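Long-range contacts in SCO family protein (Aquifex aeolicus, PDB 3ME7), which probably serves in copper handling or electron transport as a SCO1/2-family protein, a membrane-associated relative of thioredoxin with a redox-active disulfide: residues 28-33 with 133-138; 64-69 with 94-99. All blocks are in the same frame, centred on the assembly; numbering follows the deposited sequence.

Contact 1: residues 28-33 with 133-138; sequences GKPIIL and LSPELQ
Pro135 sets CB over one face of the Gly28-Lys29 peptide group, 3.6 Å from Gly28 C, while its CG reaches along toward the Lys29-Pro30 link. Beside this, Gly28 N bonds to Pro135 O at 2.9 Å, on a lone pair in the plane of that carbonyl. Further along, Ile31 and Leu133 trade both backbone bonds: Leu133 N to Ile31 O at 2.8 Å is nearly straight (176°), whereas Ile31 N reaches Leu133 O at 3.1 Å from 32° out of the carbonyl plane. With CG beside its backbone N (chi1 -42°), Leu133 places CD1 4.1 Å from Ile31 CB. Ile31 CD1 presses on Leu137 CD2 at 3.5 Å, a tight carbon pair. An alanine in place of Leu133 would probably open a gap beside Ile31 CB and leave that side chain less supported. Ser134 OG accepts from Glu136 N, an ST turn, and also from Gln138 N, bracing the type I turn 134-137. This is an antiparallel hydrogen-bonded pair at the start of strand 31-36, where the turn of the 129-133/139-144 hairpin, part of the same sheet, packs beside the loop leading into strand 31-36 of a thioredoxin-like fold.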
loop_
_atom_site.group_PDB
_atom_site.type_symbol
_atom_site.label_atom_id
_atom_site.label_comp_id
_atom_site.label_asym_id
_atom_site.label_seq_id
_atom_site.Cartn_x
_atom_site.Cartn_y
_atom_site.Cartn_z
ATOM N N GLY A 28 -14.852 2.248 0.794
ATOM C CA GLY A 28 -15.717 2.902 -0.205
ATOM C C GLY A 28 -15.041 3.109 -1.547
ATOM O O GLY A 28 -15.696 3.456 -2.531
ATOM N N LYS A 29 -13.721 2.907 -1.587
ATOM C CA LYS A 29 -12.943 2.926 -2.829
ATOM C C LYS A 29 -11.913 1.802 -2.738
ATOM O O LYS A 29 -11.481 1.449 -1.617
ATOM C CB LYS A 29 -12.157 4.238 -2.980
ATOM C CG LYS A 29 -12.921 5.543 -2.768
ATOM C CD LYS A 29 -11.971 6.726 -2.945
ATOM C CE LYS A 29 -12.624 8.036 -2.532
ATOM N NZ LYS A 29 -13.674 8.490 -3.480
ATOM N N PRO A 30 -11.463 1.258 -3.897
ATOM C CA PRO A 30 -10.310 0.352 -3.854
ATOM C C PRO A 30 -9.080 1.027 -3.232
ATOM O O PRO A 30 -8.924 2.262 -3.299
ATOM C CB PRO A 30 -10.031 0.057 -5.325
ATOM C CG PRO A 30 -11.349 0.255 -6.004
ATOM C CD PRO A 30 -11.953 1.429 -5.281
ATOM N N ILE A 31 -8.264 0.217 -2.576
ATOM C CA ILE A 31 -7.071 0.708 -1.896
ATOM C C ILE A 31 -5.848 -0.008 -2.438
ATOM O O ILE A 31 -5.797 -1.237 -2.483
ATOM C CB ILE A 31 -7.185 0.496 -0.379
ATOM C CG1 ILE A 31 -8.348 1.335 0.171
ATOM C CG2 ILE A 31 -5.873 0.890 0.302
ATOM C CD1 ILE A 31 -8.954 0.791 1.444
ATOM N N ILE A 32 -4.857 0.775 -2.856
ATOM C CA ILE A 32 -3.575 0.213 -3.304
ATOM C C ILE A 32 -2.546 0.438 -2.187
ATOM O O ILE A 32 -2.241 1.578 -1.846
ATOM C CB ILE A 32 -3.114 0.860 -4.620
ATOM C CG1 ILE A 32 -4.128 0.567 -5.743
ATOM C CG2 ILE A 32 -1.729 0.374 -5.014
ATOM C CD1 ILE A 32 -3.827 1.312 -7.069
ATOM N N LEU A 33 -2.023 -0.663 -1.652
ATOM C CA LEU A 33 -1.118 -0.639 -0.491
ATOM C C LEU A 33 0.291 -0.958 -0.928
ATOM O O LEU A 33 0.516 -1.959 -1.599
ATOM C CB LEU A 33 -1.510 -1.706 0.549
ATOM C CG LEU A 33 -2.793 -1.622 1.361
ATOM C CD1 LEU A 33 -2.883 -2.830 2.298
ATOM C CD2 LEU A 33 -2.818 -0.335 2.165
ATOM N N LEU A 133 -6.821 -3.854 -2.414
ATOM C CA LEU A 133 -8.003 -4.177 -1.618
ATOM C C LEU A 133 -9.297 -3.665 -2.233
ATOM O O LEU A 133 -9.328 -2.630 -2.912
ATOM C CB LEU A 133 -7.894 -3.565 -0.221
ATOM C CG LEU A 133 -6.554 -3.632 0.512
ATOM C CD1 LEU A 133 -6.683 -2.911 1.856
ATOM C CD2 LEU A 133 -6.168 -5.066 0.716
ATOM N N SER A 134 -10.374 -4.393 -1.953
ATOM C CA SER A 134 -11.705 -3.964 -2.328
ATOM C C SER A 134 -12.107 -2.785 -1.445
ATOM O O SER A 134 -11.437 -2.508 -0.436
ATOM C CB SER A 134 -12.678 -5.116 -2.105
ATOM O OG SER A 134 -12.970 -5.256 -0.715
ATOM N N PRO A 135 -13.207 -2.085 -1.790
ATOM C CA PRO A 135 -13.697 -1.013 -0.916
ATOM C C PRO A 135 -14.097 -1.453 0.489
ATOM O O PRO A 135 -14.332 -0.588 1.339
ATOM C CB PRO A 135 -14.923 -0.469 -1.673
ATOM C CG PRO A 135 -14.622 -0.775 -3.093
ATOM C CD PRO A 135 -13.942 -2.105 -3.076
ATOM N N GLU A 136 -14.207 -2.762 0.712
ATOM C CA GLU A 136 -14.513 -3.330 2.033
ATOM C C GLU A 136 -13.277 -3.878 2.737
ATOM O O GLU A 136 -13.402 -4.571 3.739
ATOM C CB GLU A 136 -15.544 -4.465 1.928
ATOM C CG GLU A 136 -16.862 -4.066 1.308
ATOM C CD GLU A 136 -17.568 -2.981 2.095
ATOM O OE1 GLU A 136 -17.533 -3.005 3.355
ATOM O OE2 GLU A 136 -18.190 -2.110 1.447
ATOM N N LEU A 137 -12.093 -3.564 2.201
ATOM C CA LEU A 137 -10.790 -4.017 2.758
ATOM C C LEU A 137 -10.432 -5.481 2.507
ATOM O O LEU A 137 -9.539 -6.025 3.154
ATOM C CB LEU A 137 -10.650 -3.704 4.259
ATOM C CG LEU A 137 -11.017 -2.289 4.720
ATOM C CD1 LEU A 137 -10.739 -2.200 6.219
ATOM C CD2 LEU A 137 -10.212 -1.235 3.957
ATOM N N GLN A 138 -11.113 -6.126 1.564
ATOM C CA GLN A 138 -10.780 -7.494 1.222
ATOM C C GLN A 138 -9.611 -7.516 0.254
ATOM O O GLN A 138 -9.581 -6.753 -0.712
ATOM C CB GLN A 138 -11.981 -8.182 0.580
ATOM C CG GLN A 138 -11.792 -9.674 0.403
ATOM C CD GLN A 138 -13.063 -10.372 -0.048
ATOM O OE1 GLN A 138 -13.932 -9.762 -0.661
ATOM N NE2 GLN A 138 -13.156 -11.651 0.234
#

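Contact 2: residues 64-69 with 94-99; sequences DFWVIT and GWKVVK. With SO4 (sulfate ion), chain C.
Strands 66-71 and 95-100 are the two parallel strands of a beta-alpha-beta unit in the thioredoxin-like core, joined through helix 78-87, and the short segments run at 25° to each other. Four backbone bonds tie them in register, from Val67 N to Gly94 O at 3.1 Å, through Lys96 N to Val67 O and Thr69 N to Lys96 O, to Val98 N on Thr69 O. On one face of the sheet Trp95 meets both Val67 and Thr69. With its CG anti to the backbone N (chi1 -176°), the indole swings across to the other strand and takes Val67 CG1 over a face, 3.5 Å from the centroid of its five-membered ring, a CH-pi contact almost on the ring normal. At the indole edge, Trp95 NE1 gives a nearly straight bond (172°) to Thr69 OG1 at 2.9 Å, the acceptor lying in the ring plane, which should fix the turn of the ring. Ile68 occupies the other face: its CD1 lies alongside the Lys96 chain, 3.7 Å from Lys96 CB, and its CG2 meets Val98 CG2 at 3.6 Å. The edge of the Trp66 ring comes to Gly94 O, with CE3 3.6 Å away, while Lys96 NZ passes obliquely near that ring and bonds to Lys93 O. Lys99 NZ, also bonded to Asp76 O, donates to O1 of a probably crystallisation-derived sulfate at 2.7 Å, which Leu78 N binds as well. Helix 78-87 covers Thr69 and Val97 through Phe84, Ile55 of helix 55-58 packs on Val67 and Trp95, and strand 31-36 flanks strand 66-71.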
loop_
_atom_site.group_PDB
_atom_site.type_symbol
_atom_site.label_atom_id
_atom_site.label_comp_id
_atom_site.label_asym_id
_atom_site.label_seq_id
_atom_site.Cartn_x
_atom_site.Cartn_y
_atom_site.Cartn_z
ATOM N N ASP A 64 -10.711 7.759 -7.571
ATOM C CA ASP A 64 -10.972 6.438 -8.123
ATOM C C ASP A 64 -10.530 5.320 -7.188
ATOM O O ASP A 64 -11.074 4.225 -7.226
ATOM C CB ASP A 64 -10.307 6.295 -9.489
ATOM C CG ASP A 64 -10.891 7.253 -10.510
ATOM O OD1 ASP A 64 -12.110 7.141 -10.781
ATOM O OD2 ASP A 64 -10.138 8.125 -10.986
ATOM N N PHE A 65 -9.532 5.613 -6.356
ATOM C CA PHE A 65 -8.952 4.646 -5.424
ATOM C C PHE A 65 -8.069 5.421 -4.477
ATOM O O PHE A 65 -7.704 6.552 -4.777
ATOM C CB PHE A 65 -8.130 3.580 -6.180
ATOM C CG PHE A 65 -7.210 4.138 -7.242
ATOM C CD1 PHE A 65 -5.982 4.720 -6.906
ATOM C CD2 PHE A 65 -7.567 4.054 -8.587
ATOM C CE1 PHE A 65 -5.132 5.209 -7.898
ATOM C CE2 PHE A 65 -6.729 4.554 -9.580
ATOM C CZ PHE A 65 -5.521 5.141 -9.246
ATOM N N TRP A 66 -7.717 4.817 -3.341
ATOM C CA TRP A 66 -6.705 5.376 -2.439
ATOM C C TRP A 66 -5.380 4.709 -2.777
ATOM O O TRP A 66 -5.355 3.528 -3.115
ATOM C CB TRP A 66 -7.051 5.059 -0.970
ATOM C CG TRP A 66 -8.301 5.755 -0.484
ATOM C CD1 TRP A 66 -9.513 5.166 -0.204
ATOM C CD2 TRP A 66 -8.460 7.156 -0.224
ATOM N NE1 TRP A 66 -10.416 6.129 0.211
ATOM C CE2 TRP A 66 -9.800 7.350 0.206
ATOM C CE3 TRP A 66 -7.607 8.268 -0.319
ATOM C CZ2 TRP A 66 -10.306 8.612 0.546
ATOM C CZ3 TRP A 66 -8.111 9.532 0.032
ATOM C CH2 TRP A 66 -9.449 9.685 0.455
ATOM N N VAL A 67 -4.291 5.463 -2.673
ATOM C CA VAL A 67 -2.961 4.874 -2.692
ATOM C C VAL A 67 -2.348 5.133 -1.328
ATOM O O VAL A 67 -2.313 6.273 -0.853
ATOM C CB VAL A 67 -2.051 5.449 -3.794
ATOM C CG1 VAL A 67 -0.787 4.606 -3.913
ATOM C CG2 VAL A 67 -2.790 5.438 -5.140
ATOM N N ILE A 68 -1.900 4.053 -0.694
ATOM C CA ILE A 68 -1.302 4.126 0.641
ATOM C C ILE A 68 0.071 3.505 0.649
ATOM O O ILE A 68 0.219 2.266 0.633
ATOM C CB ILE A 68 -2.189 3.462 1.724
ATOM C CG1 ILE A 68 -3.631 4.016 1.689
ATOM C CG2 ILE A 68 -1.532 3.575 3.124
ATOM C CD1 ILE A 68 -3.817 5.515 2.001
ATOM N N THR A 69 1.082 4.367 0.634
ATOM C CA THR A 69 2.446 3.914 0.888
ATOM C C THR A 69 2.603 3.838 2.393
ATOM O O THR A 69 2.305 4.801 3.108
ATOM C CB THR A 69 3.472 4.894 0.291
ATOM O OG1 THR A 69 3.390 4.855 -1.141
ATOM C CG2 THR A 69 4.899 4.524 0.699
ATOM N N GLY A 94 -4.688 12.029 -1.641
ATOM C CA GLY A 94 -5.194 10.872 -2.406
ATOM C C GLY A 94 -4.217 9.709 -2.368
ATOM O O GLY A 94 -4.609 8.531 -2.345
ATOM N N TRP A 95 -2.938 10.058 -2.398
ATOM C CA TRP A 95 -1.871 9.106 -2.194
ATOM C C TRP A 95 -1.210 9.516 -0.891
ATOM O O TRP A 95 -0.604 10.583 -0.811
ATOM C CB TRP A 95 -0.882 9.198 -3.369
ATOM C CG TRP A 95 0.253 8.197 -3.365
ATOM C CD1 TRP A 95 0.810 7.564 -2.268
ATOM C CD2 TRP A 95 1.007 7.760 -4.501
ATOM N NE1 TRP A 95 1.830 6.733 -2.673
ATOM C CE2 TRP A 95 1.983 6.852 -4.028
ATOM C CE3 TRP A 95 0.944 8.038 -5.877
ATOM C CZ2 TRP A 95 2.887 6.224 -4.874
ATOM C CZ3 TRP A 95 1.846 7.405 -6.721
ATOM C CH2 TRP A 95 2.801 6.505 -6.214
ATOM N N LYS A 96 -1.328 8.669 0.127
ATOM C CA LYS A 96 -0.819 8.990 1.453
ATOM C C LYS A 96 0.463 8.238 1.713
ATOM O O LYS A 96 0.699 7.190 1.111
ATOM C CB LYS A 96 -1.840 8.615 2.524
ATOM C CG LYS A 96 -3.193 9.290 2.366
ATOM C CD LYS A 96 -4.086 8.947 3.542
ATOM C CE LYS A 96 -5.546 9.141 3.213
ATOM N NZ LYS A 96 -5.807 10.589 2.920
ATOM N N VAL A 97 1.307 8.802 2.577
ATOM C CA VAL A 97 2.437 8.075 3.160
ATOM C C VAL A 97 2.142 7.994 4.657
ATOM O O VAL A 97 1.896 9.033 5.312
ATOM C CB VAL A 97 3.775 8.778 2.906
ATOM C CG1 VAL A 97 4.911 7.934 3.461
ATOM C CG2 VAL A 97 4.002 9.038 1.393
ATOM N N VAL A 98 2.125 6.769 5.192
ATOM C CA VAL A 98 1.650 6.542 6.557
ATOM C C VAL A 98 2.569 5.607 7.305
ATOM O O VAL A 98 3.344 4.864 6.684
ATOM C CB VAL A 98 0.208 5.967 6.607
ATOM C CG1 VAL A 98 -0.716 6.784 5.711
ATOM C CG2 VAL A 98 0.166 4.495 6.178
ATOM N N LYS A 99 2.458 5.664 8.626
ATOM C CA LYS A 99 3.055 4.649 9.511
ATOM C C LYS A 99 1.942 4.071 10.378
ATOM O O LYS A 99 0.897 4.697 10.560
ATOM C CB LYS A 99 4.153 5.250 10.402
ATOM C CG LYS A 99 3.653 6.384 11.307
ATOM C CD LYS A 99 4.706 6.789 12.333
ATOM C CE LYS A 99 4.782 5.761 13.465
ATOM N NZ LYS A 99 5.864 6.115 14.427
HETATM S S SO4 C . 6.132 9.721 15.953
HETATM O O1 SO4 C . 5.850 8.734 14.917
HETATM O O2 SO4 C . 4.898 10.057 16.646
HETATM O O3 SO4 C . 7.124 9.185 16.890
HETATM O O4 SO4 C . 6.654 10.939 15.329
#

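In the fold
Both contacts lie in the SCO1/SenC thioredoxin-like domain, here cut from a longer protein that also has a transmembrane helix. They share one mixed sheet, their centres 11 Å apart, and along the chain contact 2 is nested within the loop that contact 1 closes. Strand 31-36 joins them, bordering 129-133 on one side and 66-71 on the other, with probable hydrogen bonds of 2.8 Å from Ile32 N to Trp66 O and from Ile68 N to Ile32 O. Contact 1 lies away from the redox and predicted copper sites. In contact 2 the Thr69 side chain is about 8 Å from that of Cys44 and about 10 Å from that of Cys40. These cysteines form the redox-active disulfide and are, with His126, predicted copper ligands.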